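Local coordinates for protein monovalent Na+/H+ antiporter subunit D (Dietzia sp. DQ12-45-1b, PDB 7D3U) that forms a membrane subunit of the Mrp complex, a bacterial sodium/proton antiporter, and probably resembles the antiporter-like subunits of respiratory complex I, at residues V34-L39 with L90-A95; A104-Y109 with I456-D461; L146-R151 with V158-S163; T150-A155 with R440-G445. One frame throughout, in Å; residues are numbered along the deposited sequence.

Interaction 1 of 4, residues V34-L39 with L90-A95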
loop_
_atom_site.group_PDB
_atom_site.type_symbol
_atom_site.label_atom_id
_atom_site.label_comp_id
_atom_site.label_asym_id
_atom_site.label_seq_id
_atom_site.Cartn_x
_atom_site.Cartn_y
_atom_site.Cartn_z
ATOM N N VAL A 34 27.336 3.698 -6.466
ATOM C CA VAL A 34 26.979 2.415 -7.063
ATOM C C VAL A 34 25.466 2.255 -7.145
ATOM O O VAL A 34 24.940 1.716 -8.126
ATOM C CB VAL A 34 27.635 1.268 -6.274
ATOM C CG1 VAL A 34 27.004 -0.066 -6.630
ATOM C CG2 VAL A 34 29.127 1.236 -6.540
ATOM N N LEU A 35 24.739 2.727 -6.129
ATOM C CA LEU A 35 23.285 2.618 -6.137
ATOM C C LEU A 35 22.688 3.365 -7.319
ATOM O O LEU A 35 21.831 2.836 -8.034
ATOM C CB LEU A 35 22.716 3.152 -4.822
ATOM C CG LEU A 35 21.249 3.579 -4.836
ATOM C CD1 LEU A 35 20.341 2.369 -4.889
ATOM C CD2 LEU A 35 20.925 4.439 -3.628
ATOM N N PHE A 36 23.137 4.599 -7.545
ATOM C CA PHE A 36 22.591 5.368 -8.656
ATOM C C PHE A 36 23.087 4.850 -9.995
ATOM O O PHE A 36 22.346 4.906 -10.980
ATOM C CB PHE A 36 22.924 6.845 -8.494
ATOM C CG PHE A 36 22.021 7.553 -7.542
ATOM C CD1 PHE A 36 20.711 7.819 -7.886
ATOM C CD2 PHE A 36 22.472 7.940 -6.298
ATOM C CE1 PHE A 36 19.872 8.464 -7.010
ATOM C CE2 PHE A 36 21.639 8.583 -5.423
ATOM C CZ PHE A 36 20.337 8.846 -5.775
ATOM N N ALA A 37 24.309 4.317 -10.056
ATOM C CA ALA A 37 24.755 3.681 -11.289
ATOM C C ALA A 37 23.866 2.497 -11.644
ATOM O O ALA A 37 23.466 2.336 -12.804
ATOM C CB ALA A 37 26.211 3.240 -11.158
ATOM N N VAL A 38 23.516 1.677 -10.652
ATOM C CA VAL A 38 22.695 0.500 -10.915
ATOM C C VAL A 38 21.268 0.905 -11.257
ATOM O O VAL A 38 20.656 0.347 -12.174
ATOM C CB VAL A 38 22.744 -0.463 -9.716
ATOM C CG1 VAL A 38 21.497 -1.322 -9.671
ATOM C CG2 VAL A 38 23.979 -1.334 -9.796
ATOM N N LEU A 39 20.716 1.890 -10.547
ATOM C CA LEU A 39 19.364 2.341 -10.859
ATOM C C LEU A 39 19.300 2.968 -12.247
ATOM O O LEU A 39 18.332 2.755 -12.989
ATOM C CB LEU A 39 18.878 3.323 -9.795
ATOM C CG LEU A 39 18.572 2.710 -8.428
ATOM C CD1 LEU A 39 17.985 3.746 -7.491
ATOM C CD2 LEU A 39 17.634 1.525 -8.570
ATOM N N LEU A 90 10.574 5.627 -11.057
ATOM C CA LEU A 90 10.085 6.067 -9.755
ATOM C C LEU A 90 11.102 5.783 -8.660
ATOM O O LEU A 90 11.346 6.632 -7.797
ATOM C CB LEU A 90 8.758 5.387 -9.431
ATOM C CG LEU A 90 7.559 5.780 -10.288
ATOM C CD1 LEU A 90 6.271 5.487 -9.545
ATOM C CD2 LEU A 90 7.635 7.241 -10.689
ATOM N N THR A 91 11.702 4.591 -8.678
ATOM C CA THR A 91 12.707 4.255 -7.677
ATOM C C THR A 91 13.919 5.170 -7.787
ATOM O O THR A 91 14.460 5.617 -6.771
ATOM C CB THR A 91 13.127 2.795 -7.821
ATOM O OG1 THR A 91 11.960 1.974 -7.942
ATOM C CG2 THR A 91 13.919 2.353 -6.612
ATOM N N LEU A 92 14.351 5.473 -9.012
ATOM C CA LEU A 92 15.499 6.354 -9.194
ATOM C C LEU A 92 15.215 7.751 -8.658
ATOM O O LEU A 92 16.046 8.330 -7.945
ATOM C CB LEU A 92 15.882 6.409 -10.671
ATOM C CG LEU A 92 16.925 7.443 -11.083
ATOM C CD1 LEU A 92 18.231 7.189 -10.365
ATOM C CD2 LEU A 92 17.131 7.409 -12.583
ATOM N N THR A 93 14.041 8.305 -8.969
ATOM C CA THR A 93 13.735 9.653 -8.498
ATOM C C THR A 93 13.512 9.682 -6.990
ATOM O O THR A 93 13.911 10.641 -6.321
ATOM C CB THR A 93 12.520 10.217 -9.227
ATOM O OG1 THR A 93 11.353 9.473 -8.860
ATOM C CG2 THR A 93 12.723 10.157 -10.727
ATOM N N CYS A 94 12.898 8.641 -6.427
ATOM C CA CYS A 94 12.724 8.613 -4.980
ATOM C C CYS A 94 14.052 8.427 -4.259
ATOM O O CYS A 94 14.235 8.965 -3.164
ATOM C CB CYS A 94 11.735 7.520 -4.585
ATOM S SG CYS A 94 10.058 7.792 -5.199
ATOM N N ALA A 95 15.003 7.710 -4.860
ATOM C CA ALA A 95 16.327 7.616 -4.256
ATOM C C ALA A 95 17.066 8.943 -4.352
ATOM O O ALA A 95 17.759 9.346 -3.408
ATOM C CB ALA A 95 17.131 6.500 -4.920
#

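Interaction 2 of 4, residues A104-Y109 with I456-D461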
loop_
_atom_site.group_PDB
_atom_site.type_symbol
_atom_site.label_atom_id
_atom_site.label_comp_id
_atom_site.label_asym_id
_atom_site.label_seq_id
_atom_site.Cartn_x
_atom_site.Cartn_y
_atom_site.Cartn_z
ATOM N N ALA A 104 19.214 7.735 2.858
ATOM C CA ALA A 104 20.242 7.234 1.952
ATOM C C ALA A 104 21.639 7.420 2.517
ATOM O O ALA A 104 22.610 6.963 1.904
ATOM C CB ALA A 104 20.172 7.872 0.558
ATOM N N TYR A 105 21.775 8.078 3.666
ATOM C CA TYR A 105 23.006 8.079 4.432
ATOM C C TYR A 105 22.919 7.189 5.656
ATOM O O TYR A 105 23.958 6.814 6.205
ATOM C CB TYR A 105 23.364 9.506 4.869
ATOM C CG TYR A 105 23.650 10.446 3.722
ATOM C CD1 TYR A 105 24.862 10.401 3.050
ATOM C CD2 TYR A 105 22.710 11.378 3.313
ATOM C CE1 TYR A 105 25.129 11.258 2.003
ATOM C CE2 TYR A 105 22.966 12.238 2.267
ATOM C CZ TYR A 105 24.177 12.173 1.615
ATOM O OH TYR A 105 24.439 13.029 0.572
ATOM N N LYS A 106 21.710 6.845 6.090
ATOM C CA LYS A 106 21.537 5.852 7.133
ATOM C C LYS A 106 22.042 4.499 6.648
ATOM O O LYS A 106 22.232 4.266 5.452
ATOM C CB LYS A 106 20.069 5.753 7.539
ATOM C CG LYS A 106 19.433 7.088 7.880
ATOM C CD LYS A 106 19.999 7.657 9.165
ATOM C CE LYS A 106 19.591 9.104 9.353
ATOM N NZ LYS A 106 20.592 10.039 8.780
ATOM N N ARG A 107 22.271 3.600 7.597
ATOM C CA ARG A 107 22.797 2.290 7.257
ATOM C C ARG A 107 21.790 1.498 6.436
ATOM O O ARG A 107 20.582 1.550 6.684
ATOM C CB ARG A 107 23.161 1.521 8.523
ATOM C CG ARG A 107 24.504 1.908 9.105
ATOM C CD ARG A 107 25.639 1.323 8.294
ATOM N NE ARG A 107 25.938 -0.047 8.694
ATOM C CZ ARG A 107 26.942 -0.387 9.493
ATOM N NH1 ARG A 107 27.751 0.545 9.977
ATOM N NH2 ARG A 107 27.140 -1.660 9.807
ATOM N N PHE A 108 22.301 0.775 5.441
ATOM C CA PHE A 108 21.529 -0.206 4.679
ATOM C C PHE A 108 20.376 0.423 3.902
ATOM O O PHE A 108 19.390 -0.247 3.601
ATOM C CB PHE A 108 20.997 -1.318 5.587
ATOM C CG PHE A 108 22.035 -1.919 6.484
ATOM C CD1 PHE A 108 23.325 -2.131 6.035
ATOM C CD2 PHE A 108 21.721 -2.266 7.784
ATOM C CE1 PHE A 108 24.276 -2.681 6.864
ATOM C CE2 PHE A 108 22.669 -2.816 8.614
ATOM C CZ PHE A 108 23.948 -3.022 8.155
ATOM N N TYR A 109 20.465 1.706 3.569
ATOM C CA TYR A 109 19.425 2.247 2.703
ATOM C C TYR A 109 19.701 1.903 1.241
ATOM O O TYR A 109 18.779 1.457 0.546
ATOM C CB TYR A 109 19.264 3.758 2.883
ATOM C CG TYR A 109 18.098 4.336 2.110
ATOM C CD1 TYR A 109 18.249 4.756 0.794
ATOM C CD2 TYR A 109 16.847 4.458 2.694
ATOM C CE1 TYR A 109 17.191 5.286 0.089
ATOM C CE2 TYR A 109 15.782 4.984 1.993
ATOM C CZ TYR A 109 15.960 5.395 0.693
ATOM O OH TYR A 109 14.899 5.919 -0.007
ATOM N N ILE A 456 20.095 5.116 14.037
ATOM C CA ILE A 456 20.688 4.386 12.912
ATOM C C ILE A 456 21.974 5.086 12.491
ATOM O O ILE A 456 21.969 6.314 12.296
ATOM C CB ILE A 456 19.697 4.304 11.753
ATOM C CG1 ILE A 456 18.382 3.690 12.230
ATOM C CG2 ILE A 456 20.274 3.485 10.619
ATOM C CD1 ILE A 456 17.321 3.623 11.167
ATOM N N PRO A 457 23.089 4.370 12.357
ATOM C CA PRO A 457 24.369 5.031 12.064
ATOM C C PRO A 457 24.321 5.783 10.746
ATOM O O PRO A 457 24.071 5.206 9.686
ATOM C CB PRO A 457 25.361 3.864 12.016
ATOM C CG PRO A 457 24.729 2.804 12.845
ATOM C CD PRO A 457 23.258 2.929 12.598
ATOM N N ASP A 458 24.562 7.087 10.821
ATOM C CA ASP A 458 24.549 7.932 9.640
ATOM C C ASP A 458 25.851 7.787 8.864
ATOM O O ASP A 458 26.919 7.554 9.435
ATOM C CB ASP A 458 24.330 9.390 10.037
ATOM C CG ASP A 458 23.735 10.211 8.919
ATOM O OD1 ASP A 458 24.258 10.138 7.791
ATOM O OD2 ASP A 458 22.741 10.924 9.164
ATOM N N GLY A 459 25.753 7.930 7.546
ATOM C CA GLY A 459 26.911 7.792 6.688
ATOM C C GLY A 459 27.777 9.030 6.665
ATOM O O GLY A 459 29.006 8.937 6.597
ATOM N N ARG A 460 27.147 10.199 6.718
ATOM C CA ARG A 460 27.873 11.466 6.767
ATOM C C ARG A 460 28.139 11.887 8.207
ATOM O O ARG A 460 27.878 13.016 8.609
ATOM C CB ARG A 460 27.090 12.538 6.019
ATOM C CG ARG A 460 25.643 12.640 6.461
ATOM C CD ARG A 460 24.876 13.699 5.702
ATOM N NE ARG A 460 23.451 13.622 6.001
ATOM C CZ ARG A 460 22.557 14.533 5.637
ATOM N NH1 ARG A 460 22.939 15.604 4.954
ATOM N NH2 ARG A 460 21.281 14.375 5.958
ATOM N N ASP A 461 28.684 10.963 8.997
ATOM C CA ASP A 461 29.010 11.226 10.389
ATOM C C ASP A 461 30.486 11.078 10.710
ATOM O O ASP A 461 30.925 11.590 11.745
ATOM C CB ASP A 461 28.214 10.294 11.316
ATOM C CG ASP A 461 27.002 10.968 11.915
ATOM O OD1 ASP A 461 26.806 12.172 11.658
ATOM O OD2 ASP A 461 26.245 10.296 12.645
#

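Interaction 3 of 4, residues L146-R151 with V158-S163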
loop_
_atom_site.group_PDB
_atom_site.type_symbol
_atom_site.label_atom_id
_atom_site.label_comp_id
_atom_site.label_asym_id
_atom_site.label_seq_id
_atom_site.Cartn_x
_atom_site.Cartn_y
_atom_site.Cartn_z
ATOM N N LEU A 146 12.900 -0.438 5.336
ATOM C CA LEU A 146 12.864 0.963 4.936
ATOM C C LEU A 146 11.865 1.771 5.748
ATOM O O LEU A 146 11.983 2.999 5.806
ATOM C CB LEU A 146 12.533 1.078 3.450
ATOM C CG LEU A 146 13.629 0.661 2.472
ATOM C CD1 LEU A 146 13.154 0.831 1.043
ATOM C CD2 LEU A 146 14.882 1.470 2.719
ATOM N N MET A 147 10.885 1.120 6.374
ATOM C CA MET A 147 9.932 1.839 7.207
ATOM C C MET A 147 10.548 2.331 8.508
ATOM O O MET A 147 9.948 3.181 9.173
ATOM C CB MET A 147 8.723 0.955 7.508
ATOM C CG MET A 147 7.925 0.573 6.279
ATOM S SD MET A 147 6.451 -0.378 6.673
ATOM C CE MET A 147 5.512 0.840 7.584
ATOM N N MET A 148 11.717 1.818 8.886
ATOM C CA MET A 148 12.429 2.301 10.059
ATOM C C MET A 148 13.472 3.357 9.728
ATOM O O MET A 148 13.880 4.104 10.623
ATOM C CB MET A 148 13.109 1.137 10.787
ATOM C CG MET A 148 12.151 0.069 11.285
ATOM S SD MET A 148 11.562 0.374 12.959
ATOM C CE MET A 148 10.000 1.178 12.620
ATOM N N ILE A 149 13.913 3.432 8.474
ATOM C CA ILE A 149 14.863 4.460 8.064
ATOM C C ILE A 149 14.161 5.808 8.079
ATOM O O ILE A 149 13.194 6.030 7.341
ATOM C CB ILE A 149 15.439 4.152 6.678
ATOM C CG1 ILE A 149 16.239 2.853 6.706
ATOM C CG2 ILE A 149 16.312 5.298 6.207
ATOM C CD1 ILE A 149 17.451 2.914 7.588
ATOM N N THR A 150 14.643 6.717 8.919
ATOM C CA THR A 150 14.067 8.046 9.036
ATOM C C THR A 150 15.157 9.088 8.836
ATOM O O THR A 150 16.352 8.790 8.909
ATOM C CB THR A 150 13.387 8.245 10.394
ATOM O OG1 THR A 150 12.325 7.295 10.535
ATOM C CG2 THR A 150 12.803 9.641 10.494
ATOM N N ARG A 151 14.725 10.323 8.574
ATOM C CA ARG A 151 15.669 11.416 8.371
ATOM C C ARG A 151 16.545 11.638 9.597
ATOM O O ARG A 151 17.713 12.020 9.464
ATOM C CB ARG A 151 14.908 12.693 8.013
ATOM C CG ARG A 151 15.732 13.966 8.066
ATOM C CD ARG A 151 14.905 15.183 7.681
ATOM N NE ARG A 151 13.899 15.516 8.685
ATOM C CZ ARG A 151 12.622 15.155 8.614
ATOM N NH1 ARG A 151 11.778 15.504 9.574
ATOM N NH2 ARG A 151 12.188 14.445 7.584
ATOM N N VAL A 158 4.495 5.606 16.960
ATOM C CA VAL A 158 3.562 5.647 15.841
ATOM C C VAL A 158 4.173 4.991 14.612
ATOM O O VAL A 158 3.515 4.213 13.910
ATOM C CB VAL A 158 3.143 7.098 15.558
ATOM C CG1 VAL A 158 2.184 7.152 14.391
ATOM C CG2 VAL A 158 2.525 7.714 16.790
ATOM N N GLY A 159 5.435 5.304 14.323
ATOM C CA GLY A 159 6.122 4.710 13.193
ATOM C C GLY A 159 6.386 3.229 13.328
ATOM O O GLY A 159 6.794 2.601 12.345
ATOM N N VAL A 160 6.171 2.658 14.511
ATOM C CA VAL A 160 6.367 1.228 14.710
ATOM C C VAL A 160 5.005 0.554 14.770
ATOM O O VAL A 160 4.863 -0.609 14.384
ATOM C CB VAL A 160 7.205 0.941 15.970
ATOM C CG1 VAL A 160 7.298 -0.541 16.232
ATOM C CG2 VAL A 160 8.586 1.537 15.826
ATOM N N ALA A 161 3.981 1.285 15.217
ATOM C CA ALA A 161 2.626 0.750 15.151
ATOM C C ALA A 161 2.147 0.665 13.709
ATOM O O ALA A 161 1.484 -0.306 13.321
ATOM C CB ALA A 161 1.678 1.608 15.984
ATOM N N ALA A 162 2.483 1.670 12.899
ATOM C CA ALA A 162 2.187 1.598 11.474
ATOM C C ALA A 162 2.897 0.419 10.827
ATOM O O ALA A 162 2.327 -0.265 9.972
ATOM C CB ALA A 162 2.583 2.901 10.786
ATOM N N SER A 163 4.142 0.157 11.231
ATOM C CA SER A 163 4.870 -0.982 10.683
ATOM C C SER A 163 4.245 -2.298 11.123
ATOM O O SER A 163 4.155 -3.244 10.331
ATOM C CB SER A 163 6.336 -0.915 11.099
ATOM O OG SER A 163 7.036 -2.070 10.676
#

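Interaction 4 of 4, residues T150-A155 with R440-G445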
loop_
_atom_site.group_PDB
_atom_site.type_symbol
_atom_site.label_atom_id
_atom_site.label_comp_id
_atom_site.label_asym_id
_atom_site.label_seq_id
_atom_site.Cartn_x
_atom_site.Cartn_y
_atom_site.Cartn_z
ATOM N N THR A 150 14.643 6.717 8.919
ATOM C CA THR A 150 14.067 8.046 9.036
ATOM C C THR A 150 15.157 9.088 8.836
ATOM O O THR A 150 16.352 8.790 8.909
ATOM C CB THR A 150 13.387 8.245 10.394
ATOM O OG1 THR A 150 12.325 7.295 10.535
ATOM C CG2 THR A 150 12.803 9.641 10.494
ATOM N N ARG A 151 14.725 10.323 8.574
ATOM C CA ARG A 151 15.669 11.416 8.371
ATOM C C ARG A 151 16.545 11.638 9.597
ATOM O O ARG A 151 17.713 12.020 9.464
ATOM C CB ARG A 151 14.908 12.693 8.013
ATOM C CG ARG A 151 15.732 13.966 8.066
ATOM C CD ARG A 151 14.905 15.183 7.681
ATOM N NE ARG A 151 13.899 15.516 8.685
ATOM C CZ ARG A 151 12.622 15.155 8.614
ATOM N NH1 ARG A 151 11.778 15.504 9.574
ATOM N NH2 ARG A 151 12.188 14.445 7.584
ATOM N N SER A 152 16.013 11.387 10.791
ATOM C CA SER A 152 16.754 11.591 12.026
ATOM C C SER A 152 17.398 10.323 12.560
ATOM O O SER A 152 18.066 10.378 13.596
ATOM C CB SER A 152 15.836 12.173 13.101
ATOM O OG SER A 152 14.742 11.308 13.348
ATOM N N GLY A 153 17.214 9.189 11.892
ATOM C CA GLY A 153 17.805 7.947 12.336
ATOM C C GLY A 153 17.099 7.272 13.488
ATOM O O GLY A 153 17.610 6.270 14.000
ATOM N N ARG A 154 15.954 7.782 13.919
ATOM C CA ARG A 154 15.181 7.201 15.004
ATOM C C ARG A 154 13.832 6.720 14.479
ATOM O O ARG A 154 13.544 6.783 13.284
ATOM C CB ARG A 154 14.991 8.208 16.141
ATOM C CG ARG A 154 15.993 8.067 17.267
ATOM C CD ARG A 154 17.387 8.456 16.822
ATOM N NE ARG A 154 18.266 8.701 17.959
ATOM C CZ ARG A 154 19.538 9.068 17.853
ATOM N NH1 ARG A 154 20.264 9.272 18.942
ATOM N NH2 ARG A 154 20.084 9.233 16.659
ATOM N N ALA A 155 13.005 6.230 15.398
ATOM C CA ALA A 155 11.658 5.792 15.070
ATOM C C ALA A 155 10.779 5.987 16.294
ATOM O O ALA A 155 11.246 5.893 17.431
ATOM C CB ALA A 155 11.630 4.330 14.613
ATOM N N ARG A 440 11.131 23.565 13.841
ATOM C CA ARG A 440 10.938 22.260 14.471
ATOM C C ARG A 440 10.434 21.318 13.379
ATOM O O ARG A 440 9.234 21.242 13.114
ATOM C CB ARG A 440 9.969 22.347 15.642
ATOM C CG ARG A 440 9.791 21.051 16.413
ATOM C CD ARG A 440 8.905 21.262 17.628
ATOM N NE ARG A 440 8.732 20.041 18.405
ATOM C CZ ARG A 440 7.967 19.948 19.487
ATOM N NH1 ARG A 440 7.303 21.010 19.925
ATOM N NH2 ARG A 440 7.865 18.797 20.134
ATOM N N THR A 441 11.366 20.603 12.757
ATOM C CA THR A 441 11.071 19.756 11.610
ATOM C C THR A 441 11.009 18.282 11.971
ATOM O O THR A 441 11.018 17.434 11.077
ATOM C CB THR A 441 12.112 19.975 10.513
ATOM O OG1 THR A 441 13.416 19.670 11.024
ATOM C CG2 THR A 441 12.095 21.418 10.049
ATOM N N LEU A 442 10.960 17.960 13.259
ATOM C CA LEU A 442 10.894 16.577 13.708
ATOM C C LEU A 442 9.963 16.484 14.910
ATOM O O LEU A 442 10.204 17.135 15.935
ATOM C CB LEU A 442 12.286 16.056 14.064
ATOM C CG LEU A 442 13.136 15.533 12.906
ATOM C CD1 LEU A 442 14.606 15.562 13.278
ATOM C CD2 LEU A 442 12.708 14.129 12.524
ATOM N N PRO A 443 8.890 15.703 14.823
ATOM C CA PRO A 443 7.974 15.596 15.961
ATOM C C PRO A 443 8.661 14.967 17.159
ATOM O O PRO A 443 9.647 14.239 17.027
ATOM C CB PRO A 443 6.850 14.700 15.432
ATOM C CG PRO A 443 7.470 13.932 14.316
ATOM C CD PRO A 443 8.482 14.848 13.696
ATOM N N GLU A 444 8.121 15.250 18.337
ATOM C CA GLU A 444 8.709 14.756 19.578
ATOM C C GLU A 444 8.538 13.244 19.630
ATOM O O GLU A 444 7.443 12.735 19.880
ATOM C CB GLU A 444 8.058 15.434 20.778
ATOM C CG GLU A 444 8.934 15.478 22.016
ATOM C CD GLU A 444 8.707 14.299 22.933
ATOM O OE1 GLU A 444 9.563 14.059 23.810
ATOM O OE2 GLU A 444 7.673 13.616 22.785
ATOM N N GLY A 445 9.627 12.522 19.406
ATOM C CA GLY A 445 9.575 11.077 19.307
ATOM C C GLY A 445 10.486 10.553 18.220
ATOM O O GLY A 445 10.899 9.391 18.252
#

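Interaction 1 of 4, residues V34-L39 with L90-A95
L39 and L92 sit where the two backbones come nearest each other, and together with F36 they make most of this largely apolar contact. The L39 side chain leaves its backbone toward the opposite helix. L39 CD1 reaches A95 CB at 3.9 Å, and L39 CB lies 4.0 Å from L92 CD1. L92 does the return reaching with one branch, CD1. Because its CG stands anti to the backbone N (chi1 171°), that branch swings across the groove to both L39 and F36. This is antiparallel packing of two predicted transmembrane helices, 28-49 and 80-101, whose short segments run at 156° with axes 10.2 Å apart; no hydrogen bond passes between them. F36 approaches edge-on: L92 CD1 lies in the plane of the ring, 3.6 Å from F36 CD1, so the methyl meets the rim and not a face. Farther round that rim, F36 CZ comes 3.5 Å from A95 O, again near the ring plane, and F36 CE1 lies 4.0 Å from A95 CB. The same ring also touches A96 and V99 of helix 80-101 and bound dodecyl-maltoside, so it stands between the helix pair and detergent. A leucine here lacks the far rim of the ring, which would probably leave A95 without its aromatic neighbour and open a gap beside L92 CD1. T91 CG2 is 4.3 Å from L39 CD2; the T91 hydroxyl turns to T87 O one helical turn back, while its side chain packs on V113 and T117 of helix 109-125.

Interaction 2 of 4, residues A104-Y109 with I456-D461
K106 and D458 carry the charged core of this contact between two irregular loops: a type II beta turn from K106 to Y109, just ahead of helix 109-125, meets an Asx turn formed by D458 in the long loop between strands 437-438 and 519-520. The salt bridge runs from K106 NZ to D458 OD2; it is modelled very short, a length not to be taken literally at this resolution. The lysine chain bends at chi2 and chi4 to bring NZ round to the carboxylate, and NZ also makes a weak hydrogen bond to G102 O. The other carboxylate oxygen makes the Asx turn: R460 N donates to D458 OD1 at 3.1 Å, reaching it on the anti side and 30° out of the carboxylate plane. The R460-D458 salt bridge is a long one. A weak backbone bond, G459 N to Y105 O, adds to the polar set.

Among the apolar contacts, R107 CG packs on P457 CB at 3.6 Å, and L758 of subunit A touches R107 and I456. I456 CG2 approaches K106 CB at 3.8 Å.

Stacking completes the join. The guanidinium of R460 lies flat on the Y105 ring, with centres 4.6 Å apart and planes at 21°, and an extended chain from CG to NE carries it there. A leucine in its place has no charge to offer, which would probably leave that ring face without its cationic partner and D458 with less positive charge nearby. Over the centre of the Y105 ring sits R460 CD, 4.0 Å from the centroid, making a CH-pi contact.

Interaction 3 of 4, residues L146-R151 with V158-S163
The 2.9 Å bond from A162 N to V158 O belongs to the first turns of helix 157-187, the end of the helix on which M147 and M148 lay their methyls. No hydrogen bond crosses between the segments; two methionine methyls do the work.

The M147 side chain leaves its backbone toward the helix and stays extended through chi2 (-176°), then bends at chi3 to bring CE over the S163 backbone, 3.7 Å from S163 CA. The same methyl, M147 CE, is 4.0 Å from S163 CB and also lies near A162 O. M148 starts off at an angle to the helix and has to curl back: bends at chi2 (-90°) and chi3 set M148 CE 3.5 Å from V160 CG2. M148 CE also rests 3.5 Å from G159 O, a carbonyl near the start of the helix. S163 is met chiefly by M147; M148 CE only grazes S163 CB at 4.5 Å.

The arrangement is a connection between consecutive helices, in which residues of the link between helices 129-146 and 157-187 fold back onto the start of the latter. M147 also packs on M237 and on F245 of helix 239-245. Subunit C meets the site through Y85 against M148 and L89 against S163, subunit A adds A759 beside M148 and R763 beside V160, and within the chain L146 continues the packing onto Y109 and L112 of helix 109-125.

Interaction 4 of 4, residues T150-A155 with R440-G445
This is a loop-on-loop contact, partly buried, in which R151 and S152, from the connection between helices 129-146 and 157-187, meet T441 and L442 from the long segment between strands 437-438 and 519-520. The polar link is weak: R151 NH1 donates to T441 O at 2.6 Å with an N-H...O angle of only 120°. That oxygen lies at the edge of the guanidinium, near its plane. R151 leaves the backbone with CG anti to N (chi1 168°) and bends at chi3, running alongside L442 in the opposite sense.

R151 and S152 are the two corner residues of a type I beta turn from T150 to G153, closed by G153 N to T150 O at 3.1 Å. T150 OG1 also donates nearly straight down the R154 carbonyl, 3.1 Å from R154 O.

L442 touches both corner side chains, L442 CD1 lying 3.6 Å from S152 CB and L442 CD2 3.4 Å from R151 NH1. S152 OG passes close to L442 CD2 but bonds to L446 O, farther along the same opposing loop. At the other end the backbones of A155 and G445 come together. R763 NH1 of subunit A donates a hydrogen bond to A155 O.

How the interactions relate
From the N terminus, interaction 1 comes first: helix 80-101 returns antiparallel to helix 28-49, closing a loop of 50 residues. Interaction 2 opens only afterwards and closes a far larger loop, from the turn before helix 109-125 to the long segment after strand 437-438. Interactions 3 and 4 both nest inside it and start from the same connection, sharing T150 and R151: one closes locally onto helix 157-187, the other reaches forward to residues 440-445. Interactions 2 and 4 touch, through a probable hydrogen bond from I456 N to G153 O at 2.7 Å, so the late loop grips two early interhelical turns, where subunit A meets interactions 2 to 4 and subunit C interactions 3 and 4.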